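Local coordinates for protein ferredoxin CarAc (PDB 1VCK) that carries electrons on a Rieske [2Fe-2S] cluster from the reductase CarAd to the terminal oxygenase CarAa of carbazole 1,9a-dioxygenase, at residues Ile4-Cys9 with Val22-Ala27; Cys9-Met14 with Val93-Gly98; Tyr33-Gln38 with Gly56-Asp61. All coordinates share one frame; numbering follows the deposited sequence.

Contact 1: Ile4-Cys9 with Val22-Ala27; sequences IWLKVC and VNRVGA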
ATOM      1  N   ILE A   4      -5.356  -0.701  16.788  1.00 59.09           N
ATOM      2  CA  ILE A   4      -4.716  -1.994  16.413  1.00 59.12           C
ATOM      3  C   ILE A   4      -3.567  -1.757  15.439  1.00 58.72           C
ATOM      4  O   ILE A   4      -3.788  -1.417  14.277  1.00 58.57           O
ATOM      5  CB  ILE A   4      -5.730  -2.953  15.744  1.00 60.15           C
ATOM      6  CG1 ILE A   4      -6.876  -3.277  16.708  1.00 61.13           C
ATOM      7  CG2 ILE A   4      -5.030  -4.237  15.324  1.00 59.59           C
ATOM      8  CD1 ILE A   4      -7.809  -2.113  16.987  1.00 61.73           C
ATOM      9  N   TRP A   5      -2.340  -1.935  15.917  1.00 57.98           N
ATOM     10  CA  TRP A   5      -1.168  -1.740  15.074  1.00 57.17           C
ATOM     11  C   TRP A   5      -0.487  -3.055  14.729  1.00 56.08           C
ATOM     12  O   TRP A   5      -0.216  -3.877  15.603  1.00 56.42           O
ATOM     13  CB  TRP A   5      -0.167  -0.802  15.752  1.00 58.07           C
ATOM     14  CG  TRP A   5      -0.694   0.582  15.936  1.00 59.47           C
ATOM     15  CD1 TRP A   5      -1.493   1.029  16.948  1.00 60.06           C
ATOM     16  CD2 TRP A   5      -0.498   1.695  15.056  1.00 60.29           C
ATOM     17  NE1 TRP A   5      -1.809   2.353  16.753  1.00 60.23           N
ATOM     18  CE2 TRP A   5      -1.211   2.787  15.598  1.00 60.49           C
ATOM     19  CE3 TRP A   5       0.210   1.875  13.859  1.00 59.99           C
ATOM     20  CZ2 TRP A   5      -1.238   4.042  14.984  1.00 60.49           C
ATOM     21  CZ3 TRP A   5       0.183   3.126  13.248  1.00 60.06           C
ATOM     22  CH2 TRP A   5      -0.537   4.193  13.814  1.00 60.21           C
ATOM     23  N   LEU A   6      -0.216  -3.243  13.443  1.00 54.15           N
ATOM     24  CA  LEU A   6       0.433  -4.453  12.961  1.00 52.70           C
ATOM     25  C   LEU A   6       1.898  -4.182  12.645  1.00 52.09           C
ATOM     26  O   LEU A   6       2.222  -3.258  11.900  1.00 51.85           O
ATOM     27  CB  LEU A   6      -0.279  -4.961  11.705  1.00 52.39           C
ATOM     28  CG  LEU A   6      -1.768  -5.280  11.844  1.00 52.70           C
ATOM     29  CD1 LEU A   6      -2.353  -5.598  10.478  1.00 52.83           C
ATOM     30  CD2 LEU A   6      -1.959  -6.451  12.798  1.00 52.68           C
ATOM     31  N   LYS A   7       2.780  -4.992  13.217  1.00 51.65           N
ATOM     32  CA  LYS A   7       4.211  -4.847  12.989  1.00 51.56           C
ATOM     33  C   LYS A   7       4.511  -5.240  11.545  1.00 50.45           C
ATOM     34  O   LYS A   7       4.203  -6.352  11.119  1.00 50.45           O
ATOM     35  CB  LYS A   7       4.982  -5.748  13.959  1.00 53.33           C
ATOM     36  CG  LYS A   7       6.484  -5.524  13.979  1.00 56.27           C
ATOM     37  CD  LYS A   7       7.144  -6.383  15.047  1.00 58.33           C
ATOM     38  CE  LYS A   7       8.646  -6.145  15.107  1.00 60.70           C
ATOM     39  NZ  LYS A   7       9.310  -6.995  16.139  1.00 62.29           N
ATOM     40  N   VAL A   8       5.103  -4.319  10.792  1.00 48.83           N
ATOM     41  CA  VAL A   8       5.430  -4.575   9.393  1.00 46.79           C
ATOM     42  C   VAL A   8       6.854  -5.095   9.233  1.00 46.80           C
ATOM     43  O   VAL A   8       7.067  -6.227   8.798  1.00 47.21           O
ATOM     44  CB  VAL A   8       5.266  -3.297   8.541  1.00 46.05           C
ATOM     45  CG1 VAL A   8       5.628  -3.584   7.091  1.00 44.67           C
ATOM     46  CG2 VAL A   8       3.839  -2.791   8.637  1.00 44.32           C
ATOM     47  N   CYS A   9       7.826  -4.261   9.581  1.00 46.16           N
ATOM     48  CA  CYS A   9       9.233  -4.630   9.474  1.00 45.16           C
ATOM     49  C   CYS A   9      10.099  -3.478   9.955  1.00 44.59           C
ATOM     50  O   CYS A   9       9.590  -2.448  10.391  1.00 44.20           O
ATOM     51  CB  CYS A   9       9.591  -4.937   8.019  1.00 45.86           C
ATOM     52  SG  CYS A   9       9.535  -3.489   6.926  1.00 46.36           S
ATOM     53  N   VAL A  22       1.050  -7.004   3.844  1.00 32.10           N
ATOM     54  CA  VAL A  22       0.776  -7.252   5.255  1.00 32.39           C
ATOM     55  C   VAL A  22      -0.584  -7.914   5.411  1.00 33.27           C
ATOM     56  O   VAL A  22      -1.612  -7.317   5.096  1.00 33.32           O
ATOM     57  CB  VAL A  22       0.780  -5.938   6.062  1.00 32.12           C
ATOM     58  CG1 VAL A  22       0.421  -6.211   7.518  1.00 31.21           C
ATOM     59  CG2 VAL A  22       2.145  -5.281   5.961  1.00 31.86           C
ATOM     60  N   ASN A  23      -0.578  -9.151   5.899  1.00 34.38           N
ATOM     61  CA  ASN A  23      -1.804  -9.912   6.104  1.00 35.63           C
ATOM     62  C   ASN A  23      -2.538  -9.482   7.373  1.00 36.73           C
ATOM     63  O   ASN A  23      -1.918  -9.076   8.358  1.00 37.61           O
ATOM     64  CB  ASN A  23      -1.479 -11.407   6.184  1.00 35.89           C
ATOM     65  CG  ASN A  23      -0.897 -11.946   4.890  1.00 37.57           C
ATOM     66  OD1 ASN A  23      -1.584 -12.024   3.870  1.00 38.90           O
ATOM     67  ND2 ASN A  23       0.379 -12.316   4.923  1.00 37.15           N
ATOM     68  N   ARG A  24      -3.864  -9.571   7.338  1.00 35.91           N
ATOM     69  CA  ARG A  24      -4.693  -9.212   8.480  1.00 37.85           C
ATOM     70  C   ARG A  24      -5.602 -10.379   8.862  1.00 39.70           C
ATOM     71  O   ARG A  24      -5.913 -11.231   8.031  1.00 40.23           O
ATOM     72  CB  ARG A  24      -5.552  -7.992   8.151  1.00 36.97           C
ATOM     73  CG  ARG A  24      -4.774  -6.703   7.955  1.00 35.71           C
ATOM     74  CD  ARG A  24      -5.731  -5.534   7.787  1.00 34.61           C
ATOM     75  NE  ARG A  24      -6.550  -5.668   6.584  1.00 32.05           N
ATOM     76  CZ  ARG A  24      -7.593  -4.899   6.296  1.00 32.12           C
ATOM     77  NH1 ARG A  24      -7.956  -3.935   7.129  1.00 32.32           N
ATOM     78  NH2 ARG A  24      -8.266  -5.089   5.169  1.00 32.09           N
ATOM     79  N   VAL A  25      -6.025 -10.414  10.122  1.00 41.42           N
ATOM     80  CA  VAL A  25      -6.909 -11.474  10.592  1.00 42.60           C
ATOM     81  C   VAL A  25      -8.358 -11.092  10.299  1.00 42.23           C
ATOM     82  O   VAL A  25      -8.835 -10.045  10.734  1.00 42.89           O
ATOM     83  CB  VAL A  25      -6.753 -11.708  12.114  1.00 43.85           C
ATOM     84  CG1 VAL A  25      -7.740 -12.772  12.584  1.00 44.68           C
ATOM     85  CG2 VAL A  25      -5.326 -12.136  12.429  1.00 44.52           C
ATOM     86  N   GLY A  26      -9.048 -11.943   9.547  1.00 42.11           N
ATOM     87  CA  GLY A  26     -10.435 -11.683   9.212  1.00 41.62           C
ATOM     88  C   GLY A  26     -10.644 -10.566   8.208  1.00 41.32           C
ATOM     89  O   GLY A  26     -11.694  -9.914   8.211  1.00 41.93           O
ATOM     90  N   ALA A  27      -9.661 -10.342   7.340  1.00 39.92           N
ATOM     91  CA  ALA A  27      -9.770  -9.287   6.338  1.00 37.29           C
ATOM     92  C   ALA A  27      -8.702  -9.395   5.252  1.00 35.47           C
ATOM     93  O   ALA A  27      -7.709 -10.109   5.405  1.00 34.52           O
ATOM     94  CB  ALA A  27      -9.685  -7.925   7.017  1.00 38.78           C
TER
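Leu6 packs on Val22 and Arg24, and Val8 on Val22, where two antiparallel sheets of the Rieske fold face each other, strand 5-10 belonging to one and strand 19-24 to the other. The short strands run at 155° to each other with axes 8.5 Å apart, and no hydrogen bond passes between them, so the contact rests on side-chain packing, with Leu6 CD1 also near Asn23 O.

The apolar part is built on Val22, whose two methyls are divided between two partners. Its CG1, anti to the backbone N (chi1 177°), lies 4.1 Å from Leu6 CD1, while Val22 CG2 meets Val8 CG2 at 4.0 Å and sits equally close to Val8 CG1. The side chains of Val8 and Val22 cross at about a right angle. Val32 of strand 27-35 touches both valines, and Val102 of strand 99-103 backs Leu6 and Val8, which continues the apolar layer into each sheet.

Beyond Val22, Arg24 contributes only aliphatic carbon to Leu6. Its guanidinium group is occupied elsewhere, with NE bonded to Ala28 O and NH1 to Gly104 O, and Ala27 CB lies over one face, toward its rim. The chain from Arg24 to Ala27 makes a type II beta turn, with Gly26 at positive phi. Leu6 and Arg24 cross nearly perpendicularly, and Leu6 CD1 comes to 3.7 Å from Arg24 CG.

Contact 2: Cys9-Met14 with Val93-Gly98; sequences CAASDM and VEVKEG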
ATOM      1  N   CYS A   9       7.826  -4.261   9.581  1.00 46.16           N
ATOM      2  CA  CYS A   9       9.233  -4.630   9.474  1.00 45.16           C
ATOM      3  C   CYS A   9      10.099  -3.478   9.955  1.00 44.59           C
ATOM      4  O   CYS A   9       9.590  -2.448  10.391  1.00 44.20           O
ATOM      5  CB  CYS A   9       9.591  -4.937   8.019  1.00 45.86           C
ATOM      6  SG  CYS A   9       9.535  -3.489   6.926  1.00 46.36           S
ATOM      7  N   ALA A  10      11.412  -3.660   9.879  1.00 44.60           N
ATOM      8  CA  ALA A  10      12.339  -2.612  10.275  1.00 44.16           C
ATOM      9  C   ALA A  10      12.454  -1.679   9.079  1.00 44.07           C
ATOM     10  O   ALA A  10      12.615  -2.134   7.947  1.00 44.43           O
ATOM     11  CB  ALA A  10      13.699  -3.206  10.613  1.00 44.75           C
ATOM     12  N   ALA A  11      12.358  -0.378   9.326  1.00 43.27           N
ATOM     13  CA  ALA A  11      12.444   0.605   8.256  1.00 42.84           C
ATOM     14  C   ALA A  11      13.648   0.331   7.363  1.00 43.30           C
ATOM     15  O   ALA A  11      13.562   0.429   6.139  1.00 43.02           O
ATOM     16  CB  ALA A  11      12.536   2.009   8.842  1.00 42.36           C
ATOM     17  N   SER A  12      14.767  -0.027   7.984  1.00 43.46           N
ATOM     18  CA  SER A  12      15.995  -0.306   7.248  1.00 43.90           C
ATOM     19  C   SER A  12      15.904  -1.525   6.333  1.00 43.75           C
ATOM     20  O   SER A  12      16.761  -1.718   5.472  1.00 43.65           O
ATOM     21  CB  SER A  12      17.162  -0.477   8.228  1.00 43.98           C
ATOM     22  OG  SER A  12      16.877  -1.465   9.204  1.00 44.74           O
ATOM     23  N   ASP A  13      14.872  -2.347   6.513  1.00 44.09           N
ATOM     24  CA  ASP A  13      14.709  -3.535   5.678  1.00 44.46           C
ATOM     25  C   ASP A  13      13.956  -3.246   4.383  1.00 43.34           C
ATOM     26  O   ASP A  13      13.852  -4.109   3.509  1.00 42.48           O
ATOM     27  CB  ASP A  13      13.996  -4.646   6.451  1.00 48.14           C
ATOM     28  CG  ASP A  13      14.868  -5.253   7.533  1.00 51.50           C
ATOM     29  OD1 ASP A  13      16.026  -5.612   7.230  1.00 52.96           O
ATOM     30  OD2 ASP A  13      14.394  -5.379   8.682  1.00 54.74           O
ATOM     31  N   MET A  14      13.426  -2.034   4.262  1.00 41.09           N
ATOM     32  CA  MET A  14      12.703  -1.641   3.058  1.00 39.08           C
ATOM     33  C   MET A  14      13.459  -0.575   2.285  1.00 38.29           C
ATOM     34  O   MET A  14      13.660   0.535   2.778  1.00 38.13           O
ATOM     35  CB  MET A  14      11.312  -1.104   3.401  1.00 38.38           C
ATOM     36  CG  MET A  14      10.230  -2.159   3.508  1.00 38.37           C
ATOM     37  SD  MET A  14       8.593  -1.413   3.658  1.00 35.06           S
ATOM     38  CE  MET A  14       8.122  -1.266   1.936  1.00 37.23           C
ATOM     39  N   VAL A  93       0.327   4.803   8.842  1.00 32.50           N
ATOM     40  CA  VAL A  93       1.599   4.130   9.059  1.00 34.35           C
ATOM     41  C   VAL A  93       2.424   4.979  10.020  1.00 37.73           C
ATOM     42  O   VAL A  93       2.368   6.208   9.976  1.00 36.20           O
ATOM     43  CB  VAL A  93       2.385   3.966   7.743  1.00 33.55           C
ATOM     44  CG1 VAL A  93       3.717   3.285   8.018  1.00 33.26           C
ATOM     45  CG2 VAL A  93       1.569   3.154   6.749  1.00 31.77           C
ATOM     46  N   GLU A  94       3.183   4.320  10.887  1.00 41.33           N
ATOM     47  CA  GLU A  94       4.007   5.031  11.855  1.00 45.55           C
ATOM     48  C   GLU A  94       5.307   4.277  12.096  1.00 46.88           C
ATOM     49  O   GLU A  94       5.318   3.048  12.179  1.00 47.31           O
ATOM     50  CB  GLU A  94       3.243   5.184  13.170  1.00 47.57           C
ATOM     51  CG  GLU A  94       3.460   6.519  13.859  1.00 52.79           C
ATOM     52  CD  GLU A  94       2.947   7.687  13.034  1.00 54.47           C
ATOM     53  OE1 GLU A  94       1.748   7.692  12.684  1.00 55.42           O
ATOM     54  OE2 GLU A  94       3.745   8.603  12.739  1.00 56.31           O
ATOM     55  N   VAL A  95       6.404   5.017  12.202  1.00 48.50           N
ATOM     56  CA  VAL A  95       7.711   4.416  12.435  1.00 50.70           C
ATOM     57  C   VAL A  95       8.199   4.751  13.841  1.00 52.77           C
ATOM     58  O   VAL A  95       8.467   5.913  14.151  1.00 52.97           O
ATOM     59  CB  VAL A  95       8.750   4.929  11.419  1.00 49.81           C
ATOM     60  CG1 VAL A  95      10.073   4.212  11.622  1.00 49.92           C
ATOM     61  CG2 VAL A  95       8.239   4.721  10.004  1.00 50.21           C
ATOM     62  N   LYS A  96       8.306   3.733  14.690  1.00 54.27           N
ATOM     63  CA  LYS A  96       8.769   3.931  16.058  1.00 56.28           C
ATOM     64  C   LYS A  96      10.032   3.134  16.349  1.00 56.56           C
ATOM     65  O   LYS A  96      10.006   1.904  16.400  1.00 56.64           O
ATOM     66  CB  LYS A  96       7.681   3.535  17.060  1.00 57.13           C
ATOM     67  CG  LYS A  96       6.419   4.381  16.990  1.00 59.23           C
ATOM     68  CD  LYS A  96       5.535   4.157  18.212  1.00 61.62           C
ATOM     69  CE  LYS A  96       5.137   2.696  18.365  1.00 63.40           C
ATOM     70  NZ  LYS A  96       4.327   2.467  19.594  1.00 64.25           N
ATOM     71  N   GLU A  97      11.135   3.848  16.541  1.00 57.69           N
ATOM     72  CA  GLU A  97      12.421   3.232  16.841  1.00 57.45           C
ATOM     73  C   GLU A  97      12.901   2.305  15.728  1.00 56.28           C
ATOM     74  O   GLU A  97      13.409   1.213  15.988  1.00 56.31           O
ATOM     75  CB  GLU A  97      12.335   2.468  18.166  1.00 59.51           C
ATOM     76  CG  GLU A  97      11.981   3.357  19.352  1.00 62.56           C
ATOM     77  CD  GLU A  97      11.847   2.584  20.651  1.00 64.41           C
ATOM     78  OE1 GLU A  97      10.967   1.701  20.732  1.00 65.73           O
ATOM     79  OE2 GLU A  97      12.622   2.863  21.589  1.00 65.47           O
ATOM     80  N   GLY A  98      12.734   2.750  14.487  1.00 54.47           N
ATOM     81  CA  GLY A  98      13.173   1.962  13.349  1.00 51.72           C
ATOM     82  C   GLY A  98      12.244   0.844  12.920  1.00 49.19           C
ATOM     83  O   GLY A  98      12.551   0.115  11.979  1.00 49.14           O
TER
HETATM   84  O   HOH W   1      14.893   0.385  10.956  1.00 48.78           O
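Ala11 N donates a hydrogen bond to Gly98 O, 2.7 Å long with an angle of 158° at the hydrogen, and this is the sole direct hydrogen bond between 9-14 and 93-98. The N-H approaches from outside the carbonyl plane, tilted 33° from it. The same oxygen also receives a CA-H...O contact, with Ala10 CA 3.2 Å from Gly98 O, and it lies near the methyls of both alanines. A water donates to Gly98 O at 2.6 Å and accepts from Ser12 N, bridging the glycine to the next residue along, so that one carbonyl gathers three successive residues.

Around this polar centre the packing is thin. Ala11 CB points toward the other segment and reaches Val95 CG1 at 4.3 Å, the one apolar pairing of side chains here.

Strands 5-10 and 93-96 are the outer members of a three-stranded antiparallel sheet of the Rieske fold, with strand 99-103 between them. Gly98 ends the connection from 93-96 into that middle strand; its positive phi of 80° would press a side chain against the preceding carbonyl oxygen. On the other side, the chain leaves its strand through a 3-10 segment at 11-13. There Asp13 N bonds to Ala10 O and Met14 N to Ala11 O at 3.1 Å, while Met14 packs on Phe39 and Arg20.

Contact 3: Tyr33-Gln38 with Gly56-Asp61; sequences YRVGDQ and GTLDGD
Strands 33-35 and 57-59 run roughly the same way, 26° apart in direction with axes 9.0 Å from each other, and no hydrogen bond joins the two segments. They belong to different antiparallel sheets of the Rieske fold, the second lying in the part that carries the cluster ligands Cys65 and His68.

Leu58 bridges the gap. With CG anti to its backbone N (chi1 -179°), the side chain extends toward 33-38 and divides its methyls: CD2 touches Tyr33 CB at 3.9 Å and lies near Arg34 O, while CD1 approaches Tyr33 CD2 at 4.0 Å, obliquely to the ring. Ile19 touches both residues, and Tyr33 OH is hydrogen-bonded to Thr42 OG1, which ties the far end of the ring to strand 38-43.

Farther along, Val35 sets its two methyls against the turn after 57-59. Both straddle Gly60 O, with Val35 CG1 3.6 Å from that oxygen, and CG1 also comes to 4.0 Å from Asp61 CB. Cutting Val35 back to an alanine removes both methyls that straddle Gly60 O and would probably leave a gap beside Asp61 CB, weakening the hold between the two turns.

The type II' turn from Val35 to Gln38 is braced from the opposite flank of the strand. Arg34 NE donates to Gly36 O at 2.9 Å, in the carbonyl plane, and Arg34 NH2 forms a salt bridge with the anti lone pair of Asp37 OD1; both partners lie nearly in the guanidinium plane, which should hold that group from rotating. Charge is thus paired within 33-38, and what crosses to 56-61 is van der Waals packing of methyls on apolar carbon and on the Gly60 carbonyl.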
ATOM      1  N   TYR A  33       3.965   0.810   1.191  1.00 24.04           N
ATOM      2  CA  TYR A  33       4.900   1.311   0.195  1.00 24.34           C
ATOM      3  C   TYR A  33       5.877   2.297   0.797  1.00 26.13           C
ATOM      4  O   TYR A  33       5.494   3.125   1.620  1.00 25.89           O
ATOM      5  CB  TYR A  33       4.164   2.039  -0.932  1.00 22.78           C
ATOM      6  CG  TYR A  33       2.865   1.415  -1.390  1.00 21.44           C
ATOM      7  CD1 TYR A  33       1.688   1.598  -0.668  1.00 19.09           C
ATOM      8  CD2 TYR A  33       2.808   0.676  -2.568  1.00 21.05           C
ATOM      9  CE1 TYR A  33       0.480   1.063  -1.113  1.00 19.43           C
ATOM     10  CE2 TYR A  33       1.610   0.137  -3.023  1.00 20.49           C
ATOM     11  CZ  TYR A  33       0.451   0.334  -2.294  1.00 19.76           C
ATOM     12  OH  TYR A  33      -0.736  -0.183  -2.761  1.00 19.47           O
ATOM     13  N   ARG A  34       7.137   2.211   0.384  1.00 25.71           N
ATOM     14  CA  ARG A  34       8.131   3.156   0.861  1.00 26.25           C
ATOM     15  C   ARG A  34       8.485   4.092  -0.284  1.00 26.79           C
ATOM     16  O   ARG A  34       9.084   3.681  -1.282  1.00 25.68           O
ATOM     17  CB  ARG A  34       9.399   2.462   1.358  1.00 27.19           C
ATOM     18  CG  ARG A  34      10.464   3.476   1.765  1.00 27.56           C
ATOM     19  CD  ARG A  34      11.616   2.871   2.541  1.00 29.74           C
ATOM     20  NE  ARG A  34      12.557   3.910   2.952  1.00 29.65           N
ATOM     21  CZ  ARG A  34      13.478   3.759   3.897  1.00 32.67           C
ATOM     22  NH1 ARG A  34      13.591   2.603   4.542  1.00 30.12           N
ATOM     23  NH2 ARG A  34      14.277   4.770   4.208  1.00 30.54           N
ATOM     24  N   VAL A  35       8.091   5.352  -0.139  1.00 25.33           N
ATOM     25  CA  VAL A  35       8.366   6.367  -1.144  1.00 26.47           C
ATOM     26  C   VAL A  35       9.410   7.277  -0.514  1.00 26.38           C
ATOM     27  O   VAL A  35       9.098   8.065   0.377  1.00 26.26           O
ATOM     28  CB  VAL A  35       7.090   7.173  -1.469  1.00 26.22           C
ATOM     29  CG1 VAL A  35       7.369   8.183  -2.567  1.00 25.53           C
ATOM     30  CG2 VAL A  35       5.974   6.221  -1.890  1.00 26.90           C
ATOM     31  N   GLY A  36      10.652   7.162  -0.976  1.00 27.42           N
ATOM     32  CA  GLY A  36      11.715   7.956  -0.391  1.00 28.96           C
ATOM     33  C   GLY A  36      11.863   7.422   1.021  1.00 29.49           C
ATOM     34  O   GLY A  36      12.138   6.234   1.210  1.00 29.24           O
ATOM     35  N   ASP A  37      11.661   8.283   2.011  1.00 28.48           N
ATOM     36  CA  ASP A  37      11.743   7.874   3.405  1.00 28.65           C
ATOM     37  C   ASP A  37      10.350   7.890   4.029  1.00 27.91           C
ATOM     38  O   ASP A  37      10.200   7.758   5.244  1.00 27.66           O
ATOM     39  CB  ASP A  37      12.682   8.803   4.182  1.00 31.48           C
ATOM     40  CG  ASP A  37      14.110   8.730   3.680  1.00 34.34           C
ATOM     41  OD1 ASP A  37      14.635   7.602   3.563  1.00 35.04           O
ATOM     42  OD2 ASP A  37      14.707   9.792   3.403  1.00 35.00           O
ATOM     43  N   GLN A  38       9.335   8.057   3.185  1.00 26.80           N
ATOM     44  CA  GLN A  38       7.944   8.081   3.632  1.00 27.20           C
ATOM     45  C   GLN A  38       7.331   6.692   3.463  1.00 26.34           C
ATOM     46  O   GLN A  38       7.691   5.957   2.544  1.00 26.27           O
ATOM     47  CB  GLN A  38       7.113   9.058   2.792  1.00 28.45           C
ATOM     48  CG  GLN A  38       7.778  10.378   2.452  1.00 30.81           C
ATOM     49  CD  GLN A  38       8.285  11.103   3.668  1.00 29.56           C
ATOM     50  OE1 GLN A  38       7.681  11.043   4.739  1.00 31.26           O
ATOM     51  NE2 GLN A  38       9.397  11.809   3.509  1.00 34.41           N
ATOM     52  N   GLY A  56       2.461  -5.099  -8.313  1.00 19.62           N
ATOM     53  CA  GLY A  56       2.502  -4.113  -9.375  1.00 20.21           C
ATOM     54  C   GLY A  56       3.808  -3.346  -9.428  1.00 21.09           C
ATOM     55  O   GLY A  56       4.842  -3.817  -8.947  1.00 21.52           O
ATOM     56  N   THR A  57       3.752  -2.148 -10.001  1.00 21.62           N
ATOM     57  CA  THR A  57       4.928  -1.302 -10.148  1.00 21.95           C
ATOM     58  C   THR A  57       4.742   0.028  -9.432  1.00 21.65           C
ATOM     59  O   THR A  57       3.835   0.789  -9.759  1.00 21.26           O
ATOM     60  CB  THR A  57       5.203  -1.007 -11.640  1.00 23.87           C
ATOM     61  OG1 THR A  57       5.283  -2.242 -12.364  1.00 26.78           O
ATOM     62  CG2 THR A  57       6.516  -0.235 -11.805  1.00 23.29           C
ATOM     63  N   LEU A  58       5.597   0.307  -8.457  1.00 18.87           N
ATOM     64  CA  LEU A  58       5.509   1.569  -7.737  1.00 22.74           C
ATOM     65  C   LEU A  58       6.367   2.590  -8.478  1.00 23.10           C
ATOM     66  O   LEU A  58       7.586   2.452  -8.543  1.00 23.30           O
ATOM     67  CB  LEU A  58       6.016   1.415  -6.299  1.00 20.77           C
ATOM     68  CG  LEU A  58       5.943   2.679  -5.428  1.00 21.63           C
ATOM     69  CD1 LEU A  58       4.495   3.141  -5.296  1.00 19.43           C
ATOM     70  CD2 LEU A  58       6.532   2.389  -4.061  1.00 22.39           C
ATOM     71  N   ASP A  59       5.717   3.594  -9.055  1.00 22.46           N
ATOM     72  CA  ASP A  59       6.410   4.649  -9.788  1.00 23.89           C
ATOM     73  C   ASP A  59       6.187   5.934  -8.998  1.00 23.70           C
ATOM     74  O   ASP A  59       5.119   6.546  -9.085  1.00 23.13           O
ATOM     75  CB  ASP A  59       5.821   4.795 -11.191  1.00 25.43           C
ATOM     76  CG  ASP A  59       6.637   5.718 -12.072  1.00 26.33           C
ATOM     77  OD1 ASP A  59       7.036   6.801 -11.598  1.00 27.48           O
ATOM     78  OD2 ASP A  59       6.875   5.365 -13.243  1.00 30.62           O
ATOM     79  N   GLY A  60       7.192   6.340  -8.231  1.00 23.01           N
ATOM     80  CA  GLY A  60       7.045   7.527  -7.411  1.00 23.64           C
ATOM     81  C   GLY A  60       6.121   7.135  -6.275  1.00 23.14           C
ATOM     82  O   GLY A  60       6.451   6.246  -5.486  1.00 22.60           O
ATOM     83  N   ASP A  61       4.966   7.786  -6.185  1.00 20.85           N
ATOM     84  CA  ASP A  61       4.001   7.452  -5.149  1.00 21.49           C
ATOM     85  C   ASP A  61       2.710   6.948  -5.782  1.00 19.78           C
ATOM     86  O   ASP A  61       1.640   7.028  -5.186  1.00 20.31           O
ATOM     87  CB  ASP A  61       3.719   8.655  -4.242  1.00 21.21           C
ATOM     88  CG  ASP A  61       3.192   9.850  -4.998  1.00 21.83           C
ATOM     89  OD1 ASP A  61       3.090   9.782  -6.237  1.00 22.43           O
ATOM     90  OD2 ASP A  61       2.878  10.866  -4.343  1.00 24.02           O
TER

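How the contacts relate
From the N terminus, strand 5-10 serves two contacts. Leu6 and Val8 enter contact 1, which closes a short loop to the end of strand 19-24 and brings two sheets face to face. The strand's end, sharing Cys9, enters contact 2, which closes a far longer loop to 93-98, within the strand's own sheet. The two cross along the chain and touch through Trp5 and Glu94. Contact 3 opens after contact 1 has closed, falls within the long loop of contact 2, and joins the sheet of 19-24 and 27-35 to the one containing 57-59. It meets contact 2 where Arg34 NH1 approaches Ala11 O and Met14 O. The sheet of 19-24 thus links contacts 1 and 3.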